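Local coordinates for protein formate dehydrogenase (Pyrobaculum aerophilum, PDB 1QP8) that probably reduces glyoxylate or hydroxypyruvate as a D-2-hydroxyacid dehydrogenase, and binds NADPH in a Rossmann-type domain, at residues A[76-85]-A[270-281]; A[217-228]-A[245-255]. One frame throughout, in Å; residues are numbered along the deposited sequence.

Contact 1. Residues A[76-85]-A[270-281]. With NDP (NADPH dihydro-nicotinamide-adenine-dinucleotide phosphate), chain C.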
loop_
_atom_site.group_PDB
_atom_site.type_symbol
_atom_site.label_atom_id
_atom_site.label_comp_id
_atom_site.label_asym_id
_atom_site.label_seq_id
_atom_site.Cartn_x
_atom_site.Cartn_y
_atom_site.Cartn_z
ATOM N N ALA A 76 -5.887 32.420 1.826
ATOM C CA ALA A 76 -5.055 31.438 1.132
ATOM C C ALA A 76 -4.914 30.266 2.066
ATOM O O ALA A 76 -4.751 30.441 3.272
ATOM C CB ALA A 76 -3.668 32.009 0.814
ATOM N N GLY A 77 -4.989 29.064 1.529
ATOM C CA GLY A 77 -4.828 27.919 2.395
ATOM C C GLY A 77 -3.540 27.186 2.061
ATOM O O GLY A 77 -2.726 27.637 1.247
ATOM N N ASN A 78 -3.316 26.077 2.741
ATOM C CA ASN A 78 -2.169 25.263 2.430
ATOM C C ASN A 78 -2.754 24.288 1.406
ATOM O O ASN A 78 -3.872 24.499 0.920
ATOM C CB ASN A 78 -1.683 24.523 3.668
ATOM C CG ASN A 78 -0.281 24.955 4.111
ATOM O OD1 ASN A 78 0.589 25.250 3.282
ATOM N ND2 ASN A 78 -0.053 24.964 5.423
ATOM N N ALA A 79 -2.010 23.234 1.088
ATOM C CA ALA A 79 -2.428 22.204 0.121
ATOM C C ALA A 79 -1.143 21.710 -0.482
ATOM O O ALA A 79 -0.387 22.501 -1.019
ATOM C CB ALA A 79 -3.332 22.779 -1.013
ATOM N N GLY A 80 -0.894 20.412 -0.414
ATOM C CA GLY A 80 0.356 19.901 -0.939
ATOM C C GLY A 80 1.376 20.015 0.174
ATOM O O GLY A 80 2.495 19.527 0.070
ATOM N N SER A 81 0.980 20.677 1.252
ATOM C CA SER A 81 1.868 20.834 2.387
ATOM C C SER A 81 1.921 19.490 3.076
ATOM O O SER A 81 2.879 19.189 3.790
ATOM C CB SER A 81 1.349 21.915 3.330
ATOM O OG SER A 81 -0.063 21.923 3.339
ATOM N N ASN A 82 0.889 18.678 2.847
ATOM C CA ASN A 82 0.823 17.331 3.420
ATOM C C ASN A 82 0.430 16.315 2.337
ATOM O O ASN A 82 0.016 15.197 2.631
ATOM C CB ASN A 82 -0.172 17.291 4.581
ATOM C CG ASN A 82 -1.555 17.725 4.177
ATOM O OD1 ASN A 82 -2.475 17.746 4.992
ATOM N ND2 ASN A 82 -1.715 18.081 2.912
ATOM N N ALA A 83 0.593 16.716 1.084
ATOM C CA ALA A 83 0.230 15.873 -0.044
ATOM C C ALA A 83 0.852 14.489 0.021
ATOM O O ALA A 83 0.157 13.489 -0.126
ATOM C CB ALA A 83 0.602 16.561 -1.354
ATOM N N ASP A 84 2.156 14.421 0.250
ATOM C CA ASP A 84 2.800 13.125 0.315
ATOM C C ASP A 84 2.265 12.271 1.444
ATOM O O ASP A 84 1.838 11.142 1.213
ATOM C CB ASP A 84 4.304 13.295 0.428
ATOM C CG ASP A 84 4.885 14.004 -0.777
ATOM O OD1 ASP A 84 4.734 13.488 -1.907
ATOM O OD2 ASP A 84 5.483 15.088 -0.601
ATOM N N ALA A 85 2.263 12.804 2.660
ATOM C CA ALA A 85 1.779 12.053 3.819
ATOM C C ALA A 85 0.399 11.451 3.566
ATOM O O ALA A 85 0.206 10.238 3.662
ATOM C CB ALA A 85 1.735 12.959 5.049
ATOM N N VAL A 270 4.952 16.193 9.853
ATOM C CA VAL A 270 4.058 16.727 8.831
ATOM C C VAL A 270 3.396 18.044 9.294
ATOM O O VAL A 270 3.241 18.968 8.508
ATOM C CB VAL A 270 2.969 15.691 8.457
ATOM C CG1 VAL A 270 2.072 16.253 7.385
ATOM C CG2 VAL A 270 3.616 14.403 7.976
ATOM N N TRP A 271 3.016 18.131 10.564
ATOM C CA TRP A 271 2.400 19.346 11.071
ATOM C C TRP A 271 3.379 20.505 10.988
ATOM O O TRP A 271 3.047 21.568 10.472
ATOM C CB TRP A 271 1.951 19.166 12.523
ATOM C CG TRP A 271 1.495 20.448 13.163
ATOM C CD1 TRP A 271 2.179 21.192 14.077
ATOM C CD2 TRP A 271 0.287 21.168 12.884
ATOM N NE1 TRP A 271 1.475 22.332 14.384
ATOM C CE2 TRP A 271 0.311 22.342 13.663
ATOM C CE3 TRP A 271 -0.813 20.933 12.050
ATOM C CZ2 TRP A 271 -0.719 23.284 13.631
ATOM C CZ3 TRP A 271 -1.845 21.872 12.019
ATOM C CH2 TRP A 271 -1.787 23.032 12.805
ATOM N N ARG A 272 4.585 20.306 11.510
ATOM C CA ARG A 272 5.595 21.356 11.481
ATOM C C ARG A 272 5.802 21.833 10.058
ATOM O O ARG A 272 5.863 23.040 9.795
ATOM C CB ARG A 272 6.926 20.853 12.050
ATOM C CG ARG A 272 6.972 20.764 13.573
ATOM C CD ARG A 272 8.383 20.433 14.085
ATOM N N GLN A 273 5.906 20.881 9.138
ATOM C CA GLN A 273 6.118 21.232 7.745
ATOM C C GLN A 273 4.962 22.082 7.207
ATOM O O GLN A 273 5.185 23.107 6.556
ATOM C CB GLN A 273 6.272 19.988 6.896
ATOM C CG GLN A 273 6.695 20.323 5.503
ATOM C CD GLN A 273 6.524 19.166 4.565
ATOM O OE1 GLN A 273 7.043 18.068 4.803
ATOM N NE2 GLN A 273 5.792 19.396 3.480
HETATM N N MSE A 274 3.726 21.662 7.472
HETATM C CA MSE A 274 2.574 22.419 7.025
HETATM C C MSE A 274 2.718 23.852 7.530
HETATM O O MSE A 274 2.487 24.810 6.797
HETATM C CB MSE A 274 1.292 21.795 7.560
HETATM C CG MSE A 274 0.872 20.523 6.844
HETATM SE SE MSE A 274 -0.432 19.642 7.756
HETATM C CE MSE A 274 -1.899 20.717 7.530
ATOM N N VAL A 275 3.124 24.003 8.782
ATOM C CA VAL A 275 3.286 25.334 9.341
ATOM C C VAL A 275 4.413 26.101 8.676
ATOM O O VAL A 275 4.260 27.288 8.391
ATOM C CB VAL A 275 3.526 25.297 10.850
ATOM C CG1 VAL A 275 3.888 26.699 11.356
ATOM C CG2 VAL A 275 2.258 24.782 11.547
HETATM N N MSE A 276 5.532 25.441 8.388
HETATM C CA MSE A 276 6.604 26.172 7.741
HETATM C C MSE A 276 6.176 26.640 6.364
HETATM O O MSE A 276 6.436 27.784 5.971
HETATM C CB MSE A 276 7.880 25.342 7.676
HETATM C CG MSE A 276 8.688 25.415 8.972
HETATM SE SE MSE A 276 8.862 27.113 9.668
HETATM C CE MSE A 276 9.428 28.045 8.215
ATOM N N GLU A 277 5.468 25.782 5.645
ATOM C CA GLU A 277 5.013 26.148 4.313
ATOM C C GLU A 277 4.000 27.282 4.363
ATOM O O GLU A 277 3.964 28.131 3.475
ATOM C CB GLU A 277 4.421 24.939 3.613
ATOM C CG GLU A 277 4.986 24.763 2.240
ATOM C CD GLU A 277 4.801 23.361 1.739
ATOM O OE1 GLU A 277 5.425 22.441 2.317
ATOM O OE2 GLU A 277 4.024 23.176 0.771
ATOM N N ALA A 278 3.183 27.295 5.408
ATOM C CA ALA A 278 2.191 28.344 5.571
ATOM C C ALA A 278 2.927 29.648 5.839
ATOM O O ALA A 278 2.568 30.708 5.314
ATOM C CB ALA A 278 1.281 28.022 6.730
ATOM N N VAL A 279 3.970 29.557 6.660
ATOM C CA VAL A 279 4.749 30.725 7.007
ATOM C C VAL A 279 5.481 31.228 5.781
ATOM O O VAL A 279 5.707 32.432 5.640
ATOM C CB VAL A 279 5.759 30.423 8.131
ATOM C CG1 VAL A 279 6.661 31.616 8.349
ATOM C CG2 VAL A 279 5.029 30.123 9.419
ATOM N N ARG A 280 5.843 30.323 4.879
ATOM C CA ARG A 280 6.539 30.775 3.675
ATOM C C ARG A 280 5.609 31.503 2.722
ATOM O O ARG A 280 5.998 32.481 2.091
ATOM C CB ARG A 280 7.221 29.610 2.960
ATOM C CG ARG A 280 8.243 28.930 3.843
ATOM C CD ARG A 280 9.287 28.149 3.070
ATOM N NE ARG A 280 9.945 27.182 3.945
ATOM C CZ ARG A 280 9.439 25.989 4.246
ATOM N NH1 ARG A 280 8.274 25.610 3.734
ATOM N NH2 ARG A 280 10.088 25.183 5.078
ATOM N N ASN A 281 4.364 31.054 2.649
ATOM C CA ASN A 281 3.411 31.661 1.743
ATOM C C ASN A 281 2.991 33.031 2.235
ATOM O O ASN A 281 2.738 33.959 1.457
ATOM C CB ASN A 281 2.189 30.765 1.615
ATOM C CG ASN A 281 1.333 31.131 0.425
ATOM O OD1 ASN A 281 1.822 31.191 -0.703
ATOM N ND2 ASN A 281 0.048 31.380 0.666
HETATM P PA NDP C . -5.984 21.029 -3.745
HETATM O O1A NDP C . -6.997 21.915 -3.091
HETATM O O2A NDP C . -5.302 20.946 -2.436
HETATM O O5B NDP C . -7.285 20.252 -4.398
HETATM C C5B NDP C . -7.583 20.765 -5.759
HETATM C C4B NDP C . -7.961 19.575 -6.713
HETATM O O4B NDP C . -9.341 19.065 -6.543
HETATM C C3B NDP C . -7.948 19.965 -8.244
HETATM O O3B NDP C . -7.850 18.797 -9.038
HETATM C C2B NDP C . -9.286 20.705 -8.286
HETATM O O2B NDP C . -9.875 21.153 -9.451
HETATM C C1B NDP C . -10.136 19.775 -7.526
HETATM N N9A NDP C . -11.353 20.374 -7.083
HETATM C C8A NDP C . -11.602 21.365 -6.171
HETATM N N7A NDP C . -12.906 21.612 -6.036
HETATM C C5A NDP C . -13.493 20.730 -6.908
HETATM C C6A NDP C . -14.875 20.490 -7.251
HETATM N N6A NDP C . -15.847 21.215 -6.665
HETATM N N1A NDP C . -15.139 19.509 -8.201
HETATM C C2A NDP C . -14.076 18.816 -8.766
HETATM N N3A NDP C . -12.790 18.980 -8.511
HETATM C C4A NDP C . -12.573 19.952 -7.549
HETATM O O3 NDP C . -5.660 19.504 -3.571
HETATM P PN NDP C . -5.392 18.310 -2.477
HETATM O O1N NDP C . -5.105 17.024 -3.152
HETATM O O2N NDP C . -4.307 18.669 -1.507
HETATM O O5D NDP C . -6.804 18.183 -1.608
HETATM C C5D NDP C . -7.024 19.121 -0.527
HETATM C C4D NDP C . -8.330 18.688 0.159
HETATM O O4D NDP C . -8.148 17.371 0.734
HETATM C C3D NDP C . -8.674 19.625 1.316
HETATM O O3D NDP C . -9.450 20.702 0.814
HETATM C C2D NDP C . -9.403 18.667 2.295
HETATM O O2D NDP C . -10.822 18.663 2.077
HETATM C C1D NDP C . -8.718 17.299 2.064
HETATM N N1N NDP C . -7.631 16.979 3.107
HETATM C C2N NDP C . -7.854 15.801 3.900
HETATM C C3N NDP C . -6.861 15.495 4.863
HETATM C C7N NDP C . -7.076 14.207 5.749
HETATM O O7N NDP C . -6.145 13.838 6.441
HETATM N N7N NDP C . -8.287 13.592 5.680
HETATM C C4N NDP C . -5.662 16.273 5.093
HETATM C C5N NDP C . -5.576 17.419 4.224
HETATM C C6N NDP C . -6.481 17.786 3.275
HETATM P P2B NDP C . -9.554 22.783 -9.810
HETATM O O1X NDP C . -10.389 22.827 -11.066
HETATM O O2X NDP C . -10.110 23.501 -8.632
HETATM O O3X NDP C . -8.111 22.863 -9.958
#

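Contact 2. Residues A[217-228]-A[245-255]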
loop_
_atom_site.group_PDB
_atom_site.type_symbol
_atom_site.label_atom_id
_atom_site.label_comp_id
_atom_site.label_asym_id
_atom_site.label_seq_id
_atom_site.Cartn_x
_atom_site.Cartn_y
_atom_site.Cartn_z
ATOM N N ARG A 217 -23.839 10.838 3.435
ATOM C CA ARG A 217 -23.740 9.875 4.522
ATOM C C ARG A 217 -24.761 8.733 4.431
ATOM O O ARG A 217 -24.403 7.560 4.564
ATOM C CB ARG A 217 -23.870 10.579 5.864
ATOM C CG ARG A 217 -23.216 9.786 6.960
ATOM C CD ARG A 217 -23.552 10.289 8.343
ATOM N NE ARG A 217 -24.299 9.268 9.069
ATOM C CZ ARG A 217 -24.110 8.974 10.350
ATOM N NH1 ARG A 217 -23.197 9.627 11.045
ATOM N NH2 ARG A 217 -24.827 8.024 10.934
ATOM N N ASP A 218 -26.023 9.060 4.183
ATOM C CA ASP A 218 -27.040 8.025 4.081
ATOM C C ASP A 218 -26.779 7.030 2.961
ATOM O O ASP A 218 -27.077 5.842 3.096
ATOM C CB ASP A 218 -28.412 8.657 3.897
ATOM C CG ASP A 218 -29.033 9.071 5.208
ATOM O OD1 ASP A 218 -28.310 9.091 6.224
ATOM O OD2 ASP A 218 -30.239 9.383 5.233
ATOM N N GLY A 219 -26.218 7.512 1.857
ATOM C CA GLY A 219 -25.947 6.642 0.727
ATOM C C GLY A 219 -24.920 5.597 1.066
ATOM O O GLY A 219 -25.124 4.417 0.787
ATOM N N VAL A 220 -23.819 6.033 1.675
ATOM C CA VAL A 220 -22.731 5.138 2.073
ATOM C C VAL A 220 -23.278 4.021 2.950
ATOM O O VAL A 220 -23.065 2.831 2.702
ATOM C CB VAL A 220 -21.682 5.871 2.908
ATOM C CG1 VAL A 220 -20.416 5.037 2.977
ATOM C CG2 VAL A 220 -21.427 7.261 2.334
ATOM N N LEU A 221 -23.985 4.439 3.991
ATOM C CA LEU A 221 -24.581 3.538 4.948
ATOM C C LEU A 221 -25.437 2.510 4.220
ATOM O O LEU A 221 -25.349 1.304 4.466
ATOM C CB LEU A 221 -25.438 4.367 5.895
ATOM C CG LEU A 221 -25.688 3.947 7.335
ATOM C CD1 LEU A 221 -24.404 3.462 8.013
ATOM C CD2 LEU A 221 -26.248 5.163 8.049
ATOM N N ARG A 222 -26.256 2.990 3.300
ATOM C CA ARG A 222 -27.139 2.106 2.581
ATOM C C ARG A 222 -26.434 1.080 1.731
ATOM O O ARG A 222 -26.765 -0.103 1.790
ATOM C CB ARG A 222 -28.084 2.904 1.704
ATOM C CG ARG A 222 -28.735 2.049 0.654
ATOM C CD ARG A 222 -29.755 2.806 -0.131
ATOM N NE ARG A 222 -30.098 2.053 -1.325
ATOM C CZ ARG A 222 -31.164 2.282 -2.074
ATOM N NH1 ARG A 222 -32.008 3.254 -1.749
ATOM N NH2 ARG A 222 -31.383 1.531 -3.149
ATOM N N ILE A 223 -25.473 1.508 0.921
ATOM C CA ILE A 223 -24.799 0.534 0.079
ATOM C C ILE A 223 -23.990 -0.435 0.928
ATOM O O ILE A 223 -23.866 -1.610 0.585
ATOM C CB ILE A 223 -23.880 1.189 -0.973
ATOM C CG1 ILE A 223 -23.529 0.148 -2.037
ATOM C CG2 ILE A 223 -22.608 1.711 -0.334
ATOM C CD1 ILE A 223 -22.638 0.662 -3.138
ATOM N N LEU A 224 -23.447 0.052 2.042
ATOM C CA LEU A 224 -22.669 -0.812 2.914
ATOM C C LEU A 224 -23.555 -1.909 3.445
ATOM O O LEU A 224 -23.119 -3.050 3.542
ATOM C CB LEU A 224 -22.073 -0.029 4.072
ATOM C CG LEU A 224 -20.727 0.604 3.745
ATOM C CD1 LEU A 224 -20.363 1.619 4.820
ATOM C CD2 LEU A 224 -19.696 -0.487 3.628
ATOM N N LYS A 225 -24.801 -1.570 3.777
ATOM C CA LYS A 225 -25.743 -2.566 4.296
ATOM C C LYS A 225 -26.286 -3.495 3.219
ATOM O O LYS A 225 -26.937 -4.487 3.535
ATOM C CB LYS A 225 -26.927 -1.894 4.982
ATOM C CG LYS A 225 -26.632 -1.337 6.355
ATOM C CD LYS A 225 -27.755 -0.435 6.810
ATOM C CE LYS A 225 -27.472 0.151 8.180
ATOM N NZ LYS A 225 -28.383 1.296 8.505
ATOM N N GLU A 226 -26.034 -3.173 1.955
ATOM C CA GLU A 226 -26.513 -4.009 0.862
ATOM C C GLU A 226 -25.413 -4.878 0.289
ATOM O O GLU A 226 -25.635 -6.045 -0.024
ATOM C CB GLU A 226 -27.076 -3.164 -0.277
ATOM C CG GLU A 226 -28.195 -2.222 0.101
ATOM C CD GLU A 226 -28.825 -1.611 -1.128
ATOM O OE1 GLU A 226 -28.131 -1.566 -2.169
ATOM O OE2 GLU A 226 -29.997 -1.178 -1.053
ATOM N N ARG A 227 -24.228 -4.309 0.126
ATOM C CA ARG A 227 -23.127 -5.066 -0.440
ATOM C C ARG A 227 -22.066 -5.389 0.600
ATOM O O ARG A 227 -21.191 -4.578 0.904
ATOM C CB ARG A 227 -22.553 -4.305 -1.642
ATOM C CG ARG A 227 -23.581 -4.211 -2.772
ATOM C CD ARG A 227 -23.594 -2.888 -3.538
ATOM N NE ARG A 227 -22.696 -2.895 -4.687
ATOM C CZ ARG A 227 -22.899 -2.196 -5.798
ATOM N NH1 ARG A 227 -23.974 -1.429 -5.921
ATOM N NH2 ARG A 227 -22.024 -2.263 -6.787
ATOM N N PRO A 228 -22.147 -6.593 1.179
ATOM C CA PRO A 228 -21.197 -7.043 2.198
ATOM C C PRO A 228 -19.738 -6.985 1.725
ATOM O O PRO A 228 -18.838 -6.699 2.511
ATOM C CB PRO A 228 -21.674 -8.466 2.501
ATOM C CG PRO A 228 -23.162 -8.369 2.286
ATOM C CD PRO A 228 -23.234 -7.574 1.004
ATOM N N LYS A 245 -20.354 10.024 16.743
ATOM C CA LYS A 245 -21.526 10.195 15.904
ATOM C C LYS A 245 -21.598 9.230 14.734
ATOM O O LYS A 245 -22.696 8.892 14.279
ATOM C CB LYS A 245 -21.588 11.627 15.390
ATOM C CG LYS A 245 -21.792 12.651 16.472
ATOM C CD LYS A 245 -21.780 14.047 15.888
ATOM C CE LYS A 245 -21.835 15.104 16.991
ATOM N NZ LYS A 245 -21.663 16.504 16.484
ATOM N N ASP A 246 -20.440 8.787 14.247
ATOM C CA ASP A 246 -20.385 7.854 13.123
ATOM C C ASP A 246 -20.090 6.416 13.555
ATOM O O ASP A 246 -19.711 5.567 12.743
ATOM C CB ASP A 246 -19.330 8.315 12.120
ATOM C CG ASP A 246 -19.740 9.583 11.383
ATOM O OD1 ASP A 246 -20.952 9.739 11.139
ATOM O OD2 ASP A 246 -18.863 10.409 11.026
ATOM N N ALA A 247 -20.281 6.145 14.838
ATOM C CA ALA A 247 -20.032 4.826 15.383
ATOM C C ALA A 247 -20.806 3.728 14.668
ATOM O O ALA A 247 -20.357 2.582 14.610
ATOM C CB ALA A 247 -20.376 4.823 16.839
ATOM N N GLU A 248 -21.975 4.050 14.132
ATOM C CA GLU A 248 -22.731 3.022 13.442
ATOM C C GLU A 248 -21.993 2.503 12.218
ATOM O O GLU A 248 -22.333 1.448 11.685
ATOM C CB GLU A 248 -24.100 3.533 13.028
ATOM C CG GLU A 248 -24.099 4.798 12.221
ATOM C CD GLU A 248 -25.506 5.337 12.074
ATOM O OE1 GLU A 248 -26.327 4.691 11.387
ATOM O OE2 GLU A 248 -25.802 6.396 12.666
ATOM N N PHE A 249 -20.985 3.242 11.760
ATOM C CA PHE A 249 -20.223 2.793 10.610
ATOM C C PHE A 249 -19.149 1.834 11.083
ATOM O O PHE A 249 -18.935 0.776 10.489
ATOM C CB PHE A 249 -19.556 3.966 9.885
ATOM C CG PHE A 249 -20.447 4.654 8.870
ATOM C CD1 PHE A 249 -21.292 5.693 9.246
ATOM C CD2 PHE A 249 -20.456 4.239 7.544
ATOM C CE1 PHE A 249 -22.129 6.300 8.317
ATOM C CE2 PHE A 249 -21.291 4.843 6.612
ATOM C CZ PHE A 249 -22.128 5.871 7.000
ATOM N N PHE A 250 -18.493 2.203 12.176
ATOM C CA PHE A 250 -17.409 1.402 12.724
ATOM C C PHE A 250 -17.811 -0.022 13.126
ATOM O O PHE A 250 -16.967 -0.924 13.182
ATOM C CB PHE A 250 -16.793 2.144 13.910
ATOM C CG PHE A 250 -16.525 3.601 13.629
ATOM C CD1 PHE A 250 -16.650 4.556 14.638
ATOM C CD2 PHE A 250 -16.218 4.030 12.338
ATOM C CE1 PHE A 250 -16.489 5.907 14.364
ATOM C CE2 PHE A 250 -16.058 5.374 12.058
ATOM C CZ PHE A 250 -16.195 6.324 13.073
ATOM N N SER A 251 -19.095 -0.234 13.390
ATOM C CA SER A 251 -19.556 -1.558 13.787
ATOM C C SER A 251 -19.936 -2.402 12.577
ATOM O O SER A 251 -20.378 -3.556 12.718
ATOM C CB SER A 251 -20.758 -1.445 14.710
ATOM O OG SER A 251 -21.821 -0.833 14.012
ATOM N N LEU A 252 -19.796 -1.828 11.384
ATOM C CA LEU A 252 -20.091 -2.584 10.174
ATOM C C LEU A 252 -18.794 -3.289 9.822
ATOM O O LEU A 252 -17.722 -2.684 9.793
ATOM C CB LEU A 252 -20.565 -1.656 9.053
ATOM C CG LEU A 252 -22.023 -1.199 9.264
ATOM C CD1 LEU A 252 -22.380 0.041 8.440
ATOM C CD2 LEU A 252 -22.931 -2.368 8.899
ATOM N N PRO A 253 -18.863 -4.602 9.607
ATOM C CA PRO A 253 -17.650 -5.339 9.272
ATOM C C PRO A 253 -16.979 -4.938 7.973
ATOM O O PRO A 253 -15.795 -5.197 7.789
ATOM C CB PRO A 253 -18.099 -6.797 9.321
ATOM C CG PRO A 253 -19.573 -6.724 9.142
ATOM C CD PRO A 253 -19.955 -5.521 9.944
ATOM N N ASN A 254 -17.708 -4.288 7.078
ATOM C CA ASN A 254 -17.098 -3.872 5.824
ATOM C C ASN A 254 -16.698 -2.406 5.810
ATOM O O ASN A 254 -16.797 -1.731 4.781
ATOM C CB ASN A 254 -18.012 -4.199 4.646
ATOM C CG ASN A 254 -19.430 -3.736 4.858
ATOM O OD1 ASN A 254 -19.918 -3.638 5.999
ATOM N ND2 ASN A 254 -20.123 -3.471 3.751
ATOM N N VAL A 255 -16.248 -1.915 6.964
ATOM C CA VAL A 255 -15.771 -0.545 7.064
ATOM C C VAL A 255 -14.404 -0.534 7.734
ATOM O O VAL A 255 -14.165 -1.297 8.661
ATOM C CB VAL A 255 -16.720 0.361 7.884
ATOM C CG1 VAL A 255 -16.043 1.696 8.149
ATOM C CG2 VAL A 255 -18.024 0.597 7.134
#

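Contact 1. Residues A[76-85]-A[270-281]
Asn78 and Met274 meet where the chain of this D-2-hydroxyacid dehydrogenase leaves the short strand 75-76 for helix 83-98. In this two-domain fold, with its Rossmann-type coenzyme domain, the connection borders the cleft where NADPH binds, and helix 268-286 lies along it. Met274, modelled as selenomethionine, can be followed outward. Its CB stands 4.1 Å from Asn78 ND2. The next atom, CG, packs against Ser81, 3.8 Å from the CB of that serine. A bend at the last torsion (chi3 71°) lays the end of the chain alongside Asn82, whose OD1 lies 3.9 Å from Met274 SE and about as far from the terminal CE. Beyond that oxygen comes the cofactor, so the helix backs a residue of the coenzyme pocket from behind.

The hydrogen bond across the contact joins a side-chain amide to a helix carbonyl. Asn78 ND2 donates to Met274 O (2.9 Å, 151° at the hydrogen), standing above the carbonyl plane and not on a lone pair, while the helical bond from Ala278 N reaches the same oxygen from the opposite face. Val57 O takes a second bond from Asn78 ND2, and the amide is thereby held between helix and neighbouring loop. Farther along, the two methyls of Val270 divide their contacts: CG1 meets Asn82 CB and CG2 meets Ala85 CB. Leu121 of the second subunit covers both Val270 and Ala85. On the more exposed flank, Gln273 NE2 bonds to Glu277 OE1 one turn on. At the cofactor, Asn82 OD1 ends 3.2 Å from C5N of the nicotinamide ring.

Contact 2. Residues A[217-228]-A[245-255]
Phe249 is a knob in a hole made by Arg217, Val220, Leu221 and Leu224, a packing that joins two elements of the Rossmann-type coenzyme domain. Helix 217-226 belongs to the crossover between parallel strands 205-208 and 231-234; segment 245-255 carries the short helix 247-250 and runs into the edge strand 255-257. The hollow has walls of different kinds. Leu221 presses CD1 over one face of the Phe249 ring, a CH-pi contact 3.6 Å from the centroid and 17° off the normal. Leu224 CD1 comes to the ring edge, 3.8 Å from Phe249 CD2, and Val220 CG1 approaches obliquely near CE2. Trp238, from the loop between the segments, also meets the ring. With an alanine here instead of Phe249, the hollow would probably stay unfilled and Leu221 CD1 would lose its aromatic face.

The Arg217 side chain closes one end of the hole. Its CG lies anti to the backbone N (chi1 -156°), and a bend at chi3 helps set the guanidinium nearly at right angles to the ring, with Phe249 CE1 over one of its faces. Glu248 OE2 forms a salt bridge with Arg217 NH2 at the guanidinium edge, but the carboxylate plane is turned almost perpendicular and the hydrogen bond within the pair is weak and bent. Leu252 CD1 extends the apolar surface by touching Leu221 CD1 at 4.0 Å. At the other end, Leu224 CD1 nestles against Val255 CG2, while the side chains of Asn254 and Leu224 lie alongside one another, pointing opposite ways. Asn254 ND2, shared with Phe230 O, donates a straight bond to Leu224 O at 3.0 Å.

Overall arrangement
The two contacts illustrate how one two-domain enzyme uses different chemistry in different places. They share no helix or strand, and their centres stand about 32 Å apart on opposite sides of the chain's centre, with contact 2 nested in sequence inside the long loop closed by contact 1. Contact 1 is largely buried and borders the cofactor; small side chains and asparagines fit a connecting segment to a helix, with a side-chain amide bonded to a helix carbonyl. Contact 2 is partly buried within the coenzyme domain, farther from the cofactor, and relies on an aromatic knob, with charged residues toward its more exposed margin. Both have residues packed against the second subunit.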